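Side-chain contacts in putative 2,5-diketo-D-gluconic acid reductase B (Sinorhizobium meliloti, PDB 3UP8), which probably reduces methylglyoxal to hydroxyacetone with NADPH, as a TIM-barrel member of the aldo/keto reductase family: residues A208-K213 with G284-P289; A105-V110 with N144-A149; R62-A67 with A74-A79. One frame throughout, in Å; residues are numbered along the deposited sequence.

Contact 1 of 3, residues A208-K213 with G284-P289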
loop_
_atom_site.group_PDB
_atom_site.type_symbol
_atom_site.label_atom_id
_atom_site.label_comp_id
_atom_site.label_asym_id
_atom_site.label_seq_id
_atom_site.Cartn_x
_atom_site.Cartn_y
_atom_site.Cartn_z
ATOM N N ALA A 208 -6.055 -3.857 -6.220
ATOM C CA ALA A 208 -5.512 -4.583 -7.380
ATOM C C ALA A 208 -6.582 -5.378 -8.156
ATOM O O ALA A 208 -6.519 -5.460 -9.378
ATOM C CB ALA A 208 -4.394 -5.507 -6.938
HETATM N N MSE A 209 -7.546 -5.951 -7.439
HETATM C CA MSE A 209 -8.596 -6.801 -8.041
HETATM C C MSE A 209 -9.753 -6.003 -8.665
HETATM O O MSE A 209 -10.671 -6.589 -9.255
HETATM C CB MSE A 209 -9.173 -7.769 -6.995
HETATM C CG MSE A 209 -8.190 -8.739 -6.374
HETATM SE SE MSE A 209 -7.339 -9.855 -7.720
HETATM C CE MSE A 209 -5.654 -8.949 -7.926
ATOM N N ALA A 210 -9.711 -4.677 -8.505
ATOM C CA ALA A 210 -10.760 -3.767 -8.983
ATOM C C ALA A 210 -12.186 -4.190 -8.579
ATOM O O ALA A 210 -13.113 -4.190 -9.401
ATOM C CB ALA A 210 -10.646 -3.535 -10.480
ATOM N N ASN A 211 -12.333 -4.554 -7.305
ATOM C CA ASN A 211 -13.630 -4.863 -6.708
ATOM C C ASN A 211 -14.324 -6.044 -7.405
ATOM O O ASN A 211 -15.555 -6.107 -7.448
ATOM C CB ASN A 211 -14.519 -3.602 -6.728
ATOM C CG ASN A 211 -15.536 -3.569 -5.609
ATOM O OD1 ASN A 211 -15.445 -4.309 -4.631
ATOM N ND2 ASN A 211 -16.519 -2.684 -5.748
ATOM N N GLY A 212 -13.530 -6.972 -7.945
ATOM C CA GLY A 212 -14.063 -8.149 -8.635
ATOM C C GLY A 212 -13.958 -8.159 -10.153
ATOM O O GLY A 212 -14.135 -9.208 -10.779
ATOM N N LYS A 213 -13.678 -7.006 -10.755
ATOM C CA LYS A 213 -13.525 -6.916 -12.209
ATOM C C LYS A 213 -12.394 -7.807 -12.720
ATOM O O LYS A 213 -12.515 -8.431 -13.782
ATOM C CB LYS A 213 -13.261 -5.480 -12.648
ATOM C CG LYS A 213 -14.467 -4.674 -13.090
ATOM C CD LYS A 213 -13.997 -3.496 -13.962
ATOM C CE LYS A 213 -15.097 -2.991 -14.876
ATOM N NZ LYS A 213 -14.536 -2.391 -16.114
ATOM N N GLY A 284 -12.658 4.183 -14.351
ATOM C CA GLY A 284 -12.132 3.013 -13.666
ATOM C C GLY A 284 -11.930 3.178 -12.163
ATOM O O GLY A 284 -11.830 2.190 -11.448
ATOM N N ARG A 285 -11.876 4.421 -11.684
ATOM C CA ARG A 285 -11.655 4.688 -10.253
ATOM C C ARG A 285 -12.841 4.247 -9.415
ATOM O O ARG A 285 -13.999 4.564 -9.734
ATOM C CB ARG A 285 -11.383 6.168 -10.007
ATOM C CG ARG A 285 -10.979 6.466 -8.567
ATOM C CD ARG A 285 -10.774 7.948 -8.365
ATOM N NE ARG A 285 -9.766 8.502 -9.265
ATOM C CZ ARG A 285 -8.448 8.387 -9.093
ATOM N NH1 ARG A 285 -7.960 7.728 -8.038
ATOM N NH2 ARG A 285 -7.614 8.938 -9.979
ATOM N N ILE A 286 -12.537 3.520 -8.341
ATOM C CA ILE A 286 -13.537 2.971 -7.428
ATOM C C ILE A 286 -13.725 3.854 -6.191
ATOM O O ILE A 286 -14.853 4.110 -5.779
ATOM C CB ILE A 286 -13.140 1.541 -6.976
ATOM C CG1 ILE A 286 -13.028 0.605 -8.185
ATOM C CG2 ILE A 286 -14.136 0.975 -5.922
ATOM C CD1 ILE A 286 -12.270 -0.687 -7.879
ATOM N N VAL A 287 -12.618 4.323 -5.608
ATOM C CA VAL A 287 -12.662 5.053 -4.333
ATOM C C VAL A 287 -12.533 6.563 -4.566
ATOM O O VAL A 287 -11.502 7.038 -5.028
ATOM C CB VAL A 287 -11.541 4.549 -3.361
ATOM C CG1 VAL A 287 -11.647 5.225 -1.994
ATOM C CG2 VAL A 287 -11.614 3.024 -3.196
ATOM N N ASN A 288 -13.583 7.320 -4.240
ATOM C CA ASN A 288 -13.619 8.756 -4.530
ATOM C C ASN A 288 -14.476 9.526 -3.497
ATOM O O ASN A 288 -15.503 10.115 -3.857
ATOM C CB ASN A 288 -14.183 8.955 -5.945
ATOM C CG ASN A 288 -13.712 10.245 -6.605
ATOM O OD1 ASN A 288 -13.107 11.117 -5.976
ATOM N ND2 ASN A 288 -13.992 10.365 -7.896
ATOM N N PRO A 289 -14.085 9.495 -2.206
ATOM C CA PRO A 289 -14.943 10.159 -1.209
ATOM C C PRO A 289 -14.872 11.684 -1.276
ATOM O O PRO A 289 -13.789 12.276 -1.281
ATOM C CB PRO A 289 -14.441 9.615 0.133
ATOM C CG PRO A 289 -13.048 9.176 -0.133
ATOM C CD PRO A 289 -12.965 8.769 -1.585
#
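With CG1 of I286 beside its own backbone N (chi1 -60°) and CD1 extended beyond it (chi2 164°), the side chain becomes a straight arm whose terminal methyl reaches the turn at A210 and N211. There CD1 of I286 rests on backbone as much as on side chain: it lies 3.6 Å from A210 C and equally near A210 CA, with A210 CB a looser 4.2 Å away. CB of N211 borders the same methyl at 3.9 Å from I286 CD1. The contact is small and made by van der Waals packing alone, one methyl against a tight bend. A210 and N211 both have left-handed backbone angles, and the bend is tied within itself by G212 N to M209 O at 3.2 Å and K213 N to A210 O. Each oxygen of the E182 carboxylate accepts one backbone N, I286 or V287, linking the tail to the end of strand 176-182. The contact thus joins the C-terminal tail to the loop following strand 202-206, whose A208 and selenomethionine M209 pack on helix 231-240.

Contact 2 of 3, residues A105-V110 with N144-A149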
loop_
_atom_site.group_PDB
_atom_site.type_symbol
_atom_site.label_atom_id
_atom_site.label_comp_id
_atom_site.label_asym_id
_atom_site.label_seq_id
_atom_site.Cartn_x
_atom_site.Cartn_y
_atom_site.Cartn_z
ATOM N N ALA A 105 -3.980 16.449 18.143
ATOM C CA ALA A 105 -4.711 15.217 17.828
ATOM C C ALA A 105 -3.844 14.232 17.022
ATOM O O ALA A 105 -3.957 13.010 17.174
ATOM C CB ALA A 105 -6.000 15.546 17.072
ATOM N N PHE A 106 -2.982 14.775 16.162
ATOM C CA PHE A 106 -2.105 13.974 15.311
ATOM C C PHE A 106 -1.148 13.171 16.189
ATOM O O PHE A 106 -1.093 11.941 16.108
ATOM C CB PHE A 106 -1.307 14.915 14.388
ATOM C CG PHE A 106 -0.646 14.237 13.213
ATOM C CD1 PHE A 106 -1.020 14.578 11.915
ATOM C CD2 PHE A 106 0.362 13.293 13.398
ATOM C CE1 PHE A 106 -0.405 13.984 10.829
ATOM C CE2 PHE A 106 0.995 12.693 12.308
ATOM C CZ PHE A 106 0.609 13.041 11.020
ATOM N N ILE A 107 -0.406 13.885 17.027
ATOM C CA ILE A 107 0.587 13.300 17.909
ATOM C C ILE A 107 -0.075 12.266 18.812
ATOM O O ILE A 107 0.439 11.149 18.945
ATOM C CB ILE A 107 1.293 14.394 18.775
ATOM C CG1 ILE A 107 1.996 15.433 17.898
ATOM C CG2 ILE A 107 2.245 13.789 19.784
ATOM C CD1 ILE A 107 2.943 14.884 16.821
ATOM N N ALA A 108 -1.216 12.625 19.403
ATOM C CA ALA A 108 -1.940 11.692 20.297
ATOM C C ALA A 108 -2.401 10.426 19.561
ATOM O O ALA A 108 -2.281 9.311 20.092
ATOM C CB ALA A 108 -3.121 12.391 20.986
ATOM N N SER A 109 -2.910 10.589 18.340
ATOM C CA SER A 109 -3.397 9.429 17.570
ATOM C C SER A 109 -2.287 8.436 17.233
ATOM O O SER A 109 -2.541 7.239 17.092
ATOM C CB SER A 109 -4.142 9.860 16.302
ATOM O OG SER A 109 -3.237 10.251 15.293
ATOM N N VAL A 110 -1.067 8.939 17.074
ATOM C CA VAL A 110 0.067 8.082 16.758
ATOM C C VAL A 110 0.406 7.220 17.982
ATOM O O VAL A 110 0.559 6.004 17.866
ATOM C CB VAL A 110 1.274 8.897 16.247
ATOM C CG1 VAL A 110 2.531 8.031 16.164
ATOM C CG2 VAL A 110 0.938 9.503 14.887
ATOM N N ASN A 144 6.957 14.657 10.399
ATOM C CA ASN A 144 8.373 14.765 10.723
ATOM C C ASN A 144 8.644 14.700 12.230
ATOM O O ASN A 144 9.646 14.151 12.657
ATOM C CB ASN A 144 8.957 16.060 10.141
ATOM C CG ASN A 144 9.308 15.911 8.678
ATOM O OD1 ASN A 144 10.423 15.532 8.340
ATOM N ND2 ASN A 144 8.339 16.143 7.812
ATOM N N GLU A 145 7.756 15.282 13.023
ATOM C CA GLU A 145 7.933 15.248 14.477
ATOM C C GLU A 145 7.977 13.803 14.978
ATOM O O GLU A 145 8.908 13.419 15.679
ATOM C CB GLU A 145 6.821 16.005 15.185
ATOM C CG GLU A 145 6.932 15.957 16.728
ATOM C CD GLU A 145 5.868 16.808 17.424
ATOM O OE1 GLU A 145 5.424 17.797 16.818
ATOM O OE2 GLU A 145 5.476 16.493 18.580
ATOM N N VAL A 146 6.988 13.003 14.607
ATOM C CA VAL A 146 6.945 11.622 15.100
ATOM C C VAL A 146 8.065 10.753 14.534
ATOM O O VAL A 146 8.504 9.802 15.190
ATOM C CB VAL A 146 5.569 10.964 14.898
ATOM C CG1 VAL A 146 4.536 11.674 15.742
ATOM C CG2 VAL A 146 5.144 10.958 13.395
ATOM N N ARG A 147 8.523 11.074 13.321
ATOM C CA ARG A 147 9.706 10.418 12.760
ATOM C C ARG A 147 10.948 10.708 13.604
ATOM O O ARG A 147 11.678 9.787 13.985
ATOM C CB ARG A 147 9.935 10.816 11.293
ATOM C CG ARG A 147 11.061 10.023 10.612
ATOM C CD ARG A 147 11.184 10.369 9.133
ATOM N NE ARG A 147 12.344 9.728 8.495
ATOM C CZ ARG A 147 13.590 10.211 8.505
ATOM N NH1 ARG A 147 13.885 11.340 9.140
ATOM N NH2 ARG A 147 14.562 9.551 7.882
ATOM N N ASN A 148 11.185 11.984 13.899
ATOM C CA ASN A 148 12.325 12.390 14.732
ATOM C C ASN A 148 12.240 11.828 16.156
ATOM O O ASN A 148 13.262 11.589 16.774
ATOM C CB ASN A 148 12.447 13.921 14.799
ATOM C CG ASN A 148 12.918 14.540 13.490
ATOM O OD1 ASN A 148 13.034 13.869 12.463
ATOM N ND2 ASN A 148 13.212 15.836 13.529
ATOM N N ALA A 149 11.022 11.617 16.656
ATOM C CA ALA A 149 10.802 11.044 17.996
ATOM C C ALA A 149 11.112 9.540 18.046
ATOM O O ALA A 149 11.180 8.951 19.129
ATOM C CB ALA A 149 9.354 11.310 18.459
#
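I107 and V146 supply the main apolar contact between these two helices, CD1 of I107 meeting CG1 of V146 at 3.7 Å. The same V146 methyl also faces V110, one helical turn beyond I107 on the neighbouring helix, where CG1 of V110 stands 4.2 Å from CG1 of V146. V146 therefore presents a single branch to two residues: chi1 of -65° puts CG1 beside the backbone N and aims it at the other helix. I107 bends at its last torsion (chi2 -51°), which carries CD1 across the gap although its CB does not point that way.

A second kind of contact sets a methyl against a charged group. CD1 of I107 sits over the face of the E145 carboxylate, 3.6 Å from E145 CD and 3.5 Å from E145 OE2, the two side chains meeting at about a right angle. The polar end of E145 is held elsewhere, its OE1 hydrogen-bonded to NE2 of H103 at the start of helix 103-117. With an alanine here, H103 is likely to lose its carboxylate partner and the end of I107 one of its two covers across the contact.

Within helix 103-117, S109 OG bonds back to F106 O at 2.8 Å, an oxygen that also accepts V110 N, while Q68 NE2 bonds to the same hydroxyl.

The short helical segments run in the same general sense, crossing at -41° with axes 10.7 Å apart, adjacent on the outside of the barrel. Beneath them lies strand 122-127, where L125 touches F106, V110 and V146. F106 reaches farther along helix 136-148 to A142 and L143, and V146 extends the packing to V152 of strand 152-158.

Contact 3 of 3, residues R62-A67 with A74-A79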
loop_
_atom_site.group_PDB
_atom_site.type_symbol
_atom_site.label_atom_id
_atom_site.label_comp_id
_atom_site.label_asym_id
_atom_site.label_seq_id
_atom_site.Cartn_x
_atom_site.Cartn_y
_atom_site.Cartn_z
ATOM N N ARG A 62 5.858 -10.293 4.919
ATOM C CA ARG A 62 6.647 -9.501 5.869
ATOM C C ARG A 62 6.310 -8.008 5.820
ATOM O O ARG A 62 7.055 -7.178 6.342
ATOM C CB ARG A 62 8.138 -9.696 5.609
ATOM C CG ARG A 62 8.677 -11.088 5.926
ATOM C CD ARG A 62 8.610 -11.408 7.427
ATOM N NE ARG A 62 9.151 -12.734 7.702
ATOM C CZ ARG A 62 8.440 -13.859 7.698
ATOM N NH1 ARG A 62 7.145 -13.833 7.444
ATOM N NH2 ARG A 62 9.036 -15.019 7.947
ATOM N N HIS A 63 5.205 -7.673 5.170
ATOM C CA HIS A 63 4.755 -6.304 5.037
ATOM C C HIS A 63 3.284 -6.355 5.397
ATOM O O HIS A 63 2.524 -7.115 4.820
ATOM C CB HIS A 63 5.022 -5.823 3.592
ATOM C CG HIS A 63 4.386 -4.516 3.234
ATOM N ND1 HIS A 63 4.427 -4.009 1.950
ATOM C CD2 HIS A 63 3.680 -3.624 3.967
ATOM C CE1 HIS A 63 3.771 -2.865 1.911
ATOM N NE2 HIS A 63 3.317 -2.602 3.122
ATOM N N VAL A 64 2.899 -5.598 6.418
ATOM C CA VAL A 64 1.507 -5.541 6.845
ATOM C C VAL A 64 1.051 -4.083 6.840
ATOM O O VAL A 64 1.745 -3.222 7.376
ATOM C CB VAL A 64 1.295 -6.128 8.264
ATOM C CG1 VAL A 64 -0.178 -6.053 8.640
ATOM C CG2 VAL A 64 1.789 -7.595 8.333
ATOM N N ASP A 65 -0.099 -3.839 6.216
ATOM C CA ASP A 65 -0.641 -2.493 6.040
ATOM C C ASP A 65 -2.003 -2.312 6.700
ATOM O O ASP A 65 -2.957 -3.056 6.419
ATOM C CB ASP A 65 -0.726 -2.154 4.550
ATOM C CG ASP A 65 -1.242 -0.753 4.301
ATOM O OD1 ASP A 65 -2.483 -0.554 4.368
ATOM O OD2 ASP A 65 -0.402 0.135 4.026
ATOM N N THR A 66 -2.104 -1.298 7.560
ATOM C CA THR A 66 -3.353 -0.992 8.267
ATOM C C THR A 66 -3.562 0.539 8.335
ATOM O O THR A 66 -2.836 1.290 7.669
ATOM C CB THR A 66 -3.382 -1.700 9.659
ATOM O OG1 THR A 66 -4.673 -1.564 10.270
ATOM C CG2 THR A 66 -2.282 -1.150 10.587
ATOM N N ALA A 67 -4.574 0.988 9.080
ATOM C CA ALA A 67 -4.931 2.408 9.164
ATOM C C ALA A 67 -5.746 2.628 10.419
ATOM O O ALA A 67 -6.434 1.724 10.868
ATOM C CB ALA A 67 -5.744 2.837 7.949
ATOM N N ALA A 74 -5.661 -3.053 16.491
ATOM C CA ALA A 74 -5.519 -3.927 17.659
ATOM C C ALA A 74 -5.240 -5.385 17.262
ATOM O O ALA A 74 -4.349 -6.036 17.816
ATOM C CB ALA A 74 -6.772 -3.835 18.572
ATOM N N GLU A 75 -5.985 -5.877 16.283
ATOM C CA GLU A 75 -5.867 -7.270 15.856
ATOM C C GLU A 75 -4.595 -7.482 15.038
ATOM O O GLU A 75 -3.968 -8.537 15.139
ATOM C CB GLU A 75 -7.129 -7.691 15.090
ATOM C CG GLU A 75 -8.388 -7.759 15.986
ATOM C CD GLU A 75 -9.145 -6.440 16.125
ATOM O OE1 GLU A 75 -8.641 -5.369 15.707
ATOM O OE2 GLU A 75 -10.276 -6.473 16.666
ATOM N N VAL A 76 -4.199 -6.477 14.245
ATOM C CA VAL A 76 -2.907 -6.518 13.565
ATOM C C VAL A 76 -1.791 -6.681 14.596
ATOM O O VAL A 76 -0.928 -7.540 14.436
ATOM C CB VAL A 76 -2.646 -5.258 12.672
ATOM C CG1 VAL A 76 -1.184 -5.209 12.219
ATOM C CG2 VAL A 76 -3.569 -5.259 11.452
ATOM N N GLY A 77 -1.818 -5.856 15.644
ATOM C CA GLY A 77 -0.831 -5.901 16.728
ATOM C C GLY A 77 -0.774 -7.265 17.410
ATOM O O GLY A 77 0.303 -7.817 17.615
ATOM N N GLU A 78 -1.943 -7.818 17.717
ATOM C CA GLU A 78 -2.032 -9.144 18.356
ATOM C C GLU A 78 -1.464 -10.241 17.448
ATOM O O GLU A 78 -0.650 -11.053 17.880
ATOM C CB GLU A 78 -3.488 -9.470 18.711
ATOM C CG GLU A 78 -3.641 -10.761 19.536
ATOM C CD GLU A 78 -5.088 -11.083 19.881
ATOM O OE1 GLU A 78 -5.848 -10.138 20.172
ATOM O OE2 GLU A 78 -5.463 -12.277 19.860
ATOM N N ALA A 79 -1.904 -10.256 16.193
ATOM C CA ALA A 79 -1.449 -11.250 15.215
ATOM C C ALA A 79 0.065 -11.239 15.031
ATOM O O ALA A 79 0.701 -12.291 15.031
ATOM C CB ALA A 79 -2.164 -11.058 13.876
#
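OG1 of T66 is held by a hydrogen bond to N72 OD1 and a weak one to T41 OG1, while CG2 of V76 closes over it at 4.0 Å from T66 OG1. This buried hydroxyl thus has polar partners in two loops and an apolar neighbour on the helix. CB of T66 lies at the same 4.0 Å from V76 CG2, so the valine branch spans the base of the threonine side chain. The other branch, CG1 of V76, meets CG1 of V64 at 3.8 Å. With CG1 of V76 anti to the backbone N (chi1 168°) and CG2 beside it, one methyl goes to V64 in the strand and the other to T66 just after it, both pointing toward the helix.

D65, between them, points away from the helix. Its OD1 forms a salt bridge with K95 NZ, which also bonds to T66 O, and its side chain touches Y70. K95 is predicted to lower the pKa of Y70, the proposed proton donor, and D65 is placed like the aspartate of the aldo/keto reductase catalytic tetrad. V76 therefore packs on the outer side of a strand end whose other side meets this probable active site.

The contact joins strand 63-65 and the next residue to helix 73-83 in a beta-alpha-beta unit completed by strand 91-96, whose L92 also touches V76; helix 46-59 flanks it, L53 touching both V64 and A79.

From the N terminus, contact 3 comes first and closes the shortest loop, six residues between segments 62-67 and 74-79, the turn from strand 63-65 into helix 73-83. Contact 2 follows, bridging 33 residues that hold strand 122-127 and joining two successive outer helices of the barrel. Contact 1 closes the longest loop, 70 residues from the turn after strand 202-206 to the C-terminal tail. The three stand in series, none nested or crossed. Contacts 1 and 2 lie on opposite sides of the chain's centre, their centres 31 Å apart; contacts 2 and 3 come nearest, with about 9 Å between closest atoms. Together they join strand to helix, helix to helix and loop to tail.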